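Local coordinates for catalase-3 (Neurospora crassa, PDB 4AJ9), which breaks down hydrogen peroxide to oxygen and water with a heme cofactor, and so probably protects cells from its toxic effects, at residues C[42-45]-C[46-49]; C[444-447]-C[448-452]. One frame throughout, in Å; residues are numbered along the deposited sequence.

Contact 1 of 2, residues C[42-45]-C[46-49]; sequences LEDF and IFRQ
Arg48 folds back over the start of helix 45-55 and grips the carbonyl oxygen of Leu42 side-on with two nitrogens, NH2 to O at 2.9 Å and NE to O at 3.1 Å. The oxygen lies in the guanidinium plane, and the chain reaches it by bending at chi3 (-64°). An alanine in place of Arg48 removes both donors and would probably leave Leu42 O without these mates and a gap where the side chain lay. The tight part lies at the first turn. Asp44 OD1 takes the Phe47 N-H at 3.0 Å along an almost straight line (177°), the N-H coming in from above the carboxylate plane; OD1 also forms a salt bridge with Arg432 of the fourth subunit, while OD2 binds Leu32 N. Ile46 CG1 sits over one face of the Phe45 ring, 3.7 Å from its centroid, a CH-pi contact. On the water-lined side, beside the Arg48 guanidinium, one molecule donates to Asp44 O at 3.1 Å and accepts a weak bond from Arg48 NE. Even here Arg48 is buried, packing on Leu353 of the second subunit, Leu42 of the third and Tyr350 of the fourth. Asp44 is thus a classic aspartate N-cap, closing the N-terminus of a helix packed among catalase subunits.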
loop_
_atom_site.group_PDB
_atom_site.type_symbol
_atom_site.label_atom_id
_atom_site.label_comp_id
_atom_site.label_asym_id
_atom_site.label_seq_id
_atom_site.Cartn_x
_atom_site.Cartn_y
_atom_site.Cartn_z
ATOM N N LEU C 42 -25.207 3.708 9.149
ATOM C CA LEU C 42 -24.190 3.148 8.276
ATOM C C LEU C 42 -24.531 3.389 6.793
ATOM O O LEU C 42 -23.636 3.405 5.940
ATOM C CB LEU C 42 -24.026 1.648 8.564
ATOM C CG LEU C 42 -22.943 0.907 7.772
ATOM C CD1 LEU C 42 -21.561 1.418 8.172
ATOM C CD2 LEU C 42 -23.080 -0.590 8.017
ATOM N N GLU C 43 -25.811 3.578 6.471
ATOM C CA GLU C 43 -26.199 3.771 5.070
ATOM C C GLU C 43 -25.938 5.185 4.578
ATOM O O GLU C 43 -26.253 5.536 3.426
ATOM C CB GLU C 43 -27.665 3.396 4.829
ATOM C CG GLU C 43 -28.658 4.391 5.418
ATOM C CD GLU C 43 -30.089 4.046 5.042
ATOM O OE1 GLU C 43 -30.633 3.060 5.600
ATOM O OE2 GLU C 43 -30.658 4.756 4.181
ATOM N N ASP C 44 -25.361 6.008 5.441
ATOM C CA ASP C 44 -24.956 7.330 5.006
ATOM C C ASP C 44 -23.707 7.215 4.121
ATOM O O ASP C 44 -22.571 7.372 4.591
ATOM C CB ASP C 44 -24.702 8.262 6.190
ATOM C CG ASP C 44 -24.536 9.693 5.749
ATOM O OD1 ASP C 44 -24.448 9.912 4.521
ATOM O OD2 ASP C 44 -24.485 10.589 6.612
ATOM N N PHE C 45 -23.934 6.940 2.840
ATOM C CA PHE C 45 -22.847 6.782 1.880
ATOM C C PHE C 45 -22.098 8.101 1.679
ATOM O O PHE C 45 -20.886 8.108 1.442
ATOM C CB PHE C 45 -23.398 6.271 0.546
ATOM C CG PHE C 45 -24.237 7.277 -0.202
ATOM C CD1 PHE C 45 -25.574 7.474 0.132
ATOM C CD2 PHE C 45 -23.698 7.998 -1.267
ATOM C CE1 PHE C 45 -26.349 8.385 -0.571
ATOM C CE2 PHE C 45 -24.468 8.914 -1.973
ATOM C CZ PHE C 45 -25.792 9.108 -1.626
ATOM N N ILE C 46 -22.827 9.212 1.793
ATOM C CA ILE C 46 -22.263 10.563 1.662
ATOM C C ILE C 46 -21.219 10.832 2.742
ATOM O O ILE C 46 -20.102 11.233 2.444
ATOM C CB ILE C 46 -23.375 11.638 1.733
ATOM C CG1 ILE C 46 -24.277 11.560 0.495
ATOM C CG2 ILE C 46 -22.791 13.056 1.896
ATOM C CD1 ILE C 46 -25.487 12.472 0.595
ATOM N N PHE C 47 -21.587 10.620 4.003
ATOM C CA PHE C 47 -20.612 10.729 5.081
ATOM C C PHE C 47 -19.347 9.876 4.840
ATOM O O PHE C 47 -18.220 10.372 4.914
ATOM C CB PHE C 47 -21.226 10.318 6.420
ATOM C CG PHE C 47 -20.207 10.181 7.509
ATOM C CD1 PHE C 47 -19.710 11.306 8.149
ATOM C CD2 PHE C 47 -19.729 8.937 7.872
ATOM C CE1 PHE C 47 -18.744 11.189 9.128
ATOM C CE2 PHE C 47 -18.782 8.813 8.854
ATOM C CZ PHE C 47 -18.287 9.941 9.483
ATOM N N ARG C 48 -19.531 8.587 4.592
ATOM C CA ARG C 48 -18.376 7.694 4.504
ATOM C C ARG C 48 -17.461 8.010 3.331
ATOM O O ARG C 48 -16.252 7.994 3.493
ATOM C CB ARG C 48 -18.773 6.209 4.540
ATOM C CG ARG C 48 -19.036 5.694 5.963
ATOM C CD ARG C 48 -19.423 4.209 6.004
ATOM N NE ARG C 48 -20.689 3.971 5.323
ATOM C CZ ARG C 48 -20.802 3.623 4.047
ATOM N NH1 ARG C 48 -19.718 3.438 3.305
ATOM N NH2 ARG C 48 -22.001 3.467 3.515
ATOM N N GLN C 49 -18.018 8.324 2.160
ATOM C CA GLN C 49 -17.152 8.666 1.019
ATOM C C GLN C 49 -16.353 9.962 1.257
ATOM O O GLN C 49 -15.199 10.086 0.831
ATOM C CB GLN C 49 -17.931 8.711 -0.314
ATOM C CG GLN C 49 -19.066 9.743 -0.396
ATOM C CD GLN C 49 -18.631 11.120 -0.904
ATOM O OE1 GLN C 49 -17.902 11.232 -1.883
ATOM N NE2 GLN C 49 -19.092 12.179 -0.227
HETATM O O HOH W 1 -22.130 6.076 7.336
#

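Contact 2 of 2, residues C[444-447]-C[448-452]; sequences QPRL and FFNSL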
loop_
_atom_site.group_PDB
_atom_site.type_symbol
_atom_site.label_atom_id
_atom_site.label_comp_id
_atom_site.label_asym_id
_atom_site.label_seq_id
_atom_site.Cartn_x
_atom_site.Cartn_y
_atom_site.Cartn_z
ATOM N N GLN C 444 40.640 19.317 1.213
ATOM C CA GLN C 444 39.646 20.248 0.700
ATOM C C GLN C 444 38.834 20.989 1.761
ATOM O O GLN C 444 38.499 22.152 1.570
ATOM C CB GLN C 444 38.776 19.618 -0.390
ATOM C CG GLN C 444 39.558 19.431 -1.663
ATOM C CD GLN C 444 38.682 19.379 -2.884
ATOM O OE1 GLN C 444 37.446 19.354 -2.785
ATOM N NE2 GLN C 444 39.310 19.347 -4.046
ATOM N N PRO C 445 38.515 20.325 2.879
ATOM C CA PRO C 445 37.927 21.133 3.951
ATOM C C PRO C 445 38.841 22.302 4.294
ATOM O O PRO C 445 38.363 23.425 4.465
ATOM C CB PRO C 445 37.838 20.151 5.115
ATOM C CG PRO C 445 37.622 18.826 4.450
ATOM C CD PRO C 445 38.465 18.881 3.184
ATOM N N ARG C 446 40.144 22.047 4.382
ATOM C CA ARG C 446 41.099 23.134 4.589
ATOM C C ARG C 446 41.041 24.175 3.464
ATOM O O ARG C 446 40.968 25.372 3.724
ATOM C CB ARG C 446 42.518 22.595 4.759
ATOM C CG ARG C 446 43.559 23.687 4.983
ATOM C CD ARG C 446 43.227 24.539 6.195
ATOM N NE ARG C 446 44.263 25.546 6.415
ATOM C CZ ARG C 446 45.327 25.365 7.192
ATOM N NH1 ARG C 446 45.484 24.222 7.853
ATOM N NH2 ARG C 446 46.224 26.339 7.323
ATOM N N LEU C 447 41.050 23.713 2.215
ATOM C CA LEU C 447 40.917 24.608 1.070
ATOM C C LEU C 447 39.698 25.524 1.201
ATOM O O LEU C 447 39.767 26.722 0.913
ATOM C CB LEU C 447 40.827 23.794 -0.230
ATOM C CG LEU C 447 40.612 24.556 -1.540
ATOM C CD1 LEU C 447 41.807 25.451 -1.868
ATOM C CD2 LEU C 447 40.340 23.593 -2.701
ATOM N N PHE C 448 38.574 24.950 1.620
ATOM C CA PHE C 448 37.336 25.708 1.724
ATOM C C PHE C 448 37.428 26.757 2.831
ATOM O O PHE C 448 37.127 27.932 2.618
ATOM C CB PHE C 448 36.157 24.760 1.958
ATOM C CG PHE C 448 34.882 25.458 2.306
ATOM C CD1 PHE C 448 34.137 26.100 1.323
ATOM C CD2 PHE C 448 34.410 25.450 3.615
ATOM C CE1 PHE C 448 32.953 26.740 1.639
ATOM C CE2 PHE C 448 33.227 26.084 3.941
ATOM C CZ PHE C 448 32.498 26.735 2.959
ATOM N N PHE C 449 37.870 26.332 4.006
ATOM C CA PHE C 449 38.028 27.253 5.121
ATOM C C PHE C 449 38.988 28.409 4.772
ATOM O O PHE C 449 38.702 29.576 5.067
ATOM C CB PHE C 449 38.493 26.504 6.369
ATOM C CG PHE C 449 38.576 27.372 7.590
ATOM C CD1 PHE C 449 37.458 27.615 8.359
ATOM C CD2 PHE C 449 39.779 27.958 7.959
ATOM C CE1 PHE C 449 37.531 28.430 9.487
ATOM C CE2 PHE C 449 39.860 28.771 9.082
ATOM C CZ PHE C 449 38.736 29.005 9.845
ATOM N N ASN C 450 40.125 28.087 4.152
ATOM C CA ASN C 450 41.064 29.121 3.714
ATOM C C ASN C 450 40.432 30.157 2.807
ATOM O O ASN C 450 40.923 31.276 2.705
ATOM C CB ASN C 450 42.242 28.520 2.936
ATOM C CG ASN C 450 43.177 27.739 3.806
ATOM O OD1 ASN C 450 43.130 27.841 5.028
ATOM N ND2 ASN C 450 44.034 26.930 3.179
ATOM N N SER C 451 39.368 29.770 2.108
ATOM C CA SER C 451 38.842 30.581 1.015
ATOM C C SER C 451 37.687 31.470 1.464
ATOM O O SER C 451 37.032 32.100 0.644
ATOM C CB SER C 451 38.405 29.686 -0.149
ATOM O OG SER C 451 39.493 28.900 -0.619
ATOM N N LEU C 452 37.437 31.512 2.769
ATOM C CA LEU C 452 36.383 32.359 3.317
ATOM C C LEU C 452 36.985 33.619 3.934
ATOM O O LEU C 452 38.155 33.619 4.336
ATOM C CB LEU C 452 35.592 31.598 4.386
ATOM C CG LEU C 452 34.942 30.271 3.995
ATOM C CD1 LEU C 452 34.400 29.562 5.229
ATOM C CD2 LEU C 452 33.836 30.477 2.969
HETATM O O HOH W 2 46.230 28.847 5.731
#
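The guanidinium of Arg446 meets the amide of Asn450 at its edge, the two planes standing nearly perpendicular at 85°. Asn450 OD1 lies in the guanidinium plane and accepts from NE at 2.9 Å, and a water, also at the guanidinium edge, accepts from NH2. That water returns a weak bond to OD1, closing a small hydrogen-bonded ring through the guanidinium. Beyond the contact, the Phe448 ring stacks on Trp192 of helix 187-193.

This is an i to i+4 side-chain pair on helix 443-450. Arg446 gets there with its CG anti to the backbone N and a bend at chi2 (57°), which carries the chain along the helix toward Asn450. The bond leaves the Asn450 carbonyl well to one side, with a C=O...NE angle of 113°, and NE is tilted from the carbonyl plane.

Both polar groups have further partners: Arg446 NH1 donates to Ile487 O, and Asn450 ND2 to the backbone oxygens of His512 and Asn514. The pair therefore ties this helix to the end of helix 474-487 and to the loop around 512-514. Underneath, the main chain keeps its i to i+4 ladder, in which Phe448, Phe449 and Asn450 donate to Gln444, Pro445 and Arg446; the bond from Asn450 N to Arg446 O, at 2.9 Å, lies directly beneath the side-chain pair. One residue on, the side chain of Ser451 joins in, OG reaching back to donate to Leu447 O at 2.7 Å while it also accepts from Thr516 N.

In the fold
Contact 1 and contact 2 lie on opposite sides of the centre of the chain, their own centres about 64 Å apart and their nearest atoms about 51 Å, so they do not touch. They come in series: contact 1 opens helix 45-55 in the catalase region of the chain, and contact 2 lies on helix 443-450 in the catalase-related region, with the strands of the large antiparallel sheet between them in sequence. Their surroundings differ as well. Residues 42-49 are enclosed by all three other subunits, whereas 444-452 meet no other chain and pack against helices 187-193 and 454-468. One contact thus belongs to the tetramer interface; the other joins parts of a single subunit.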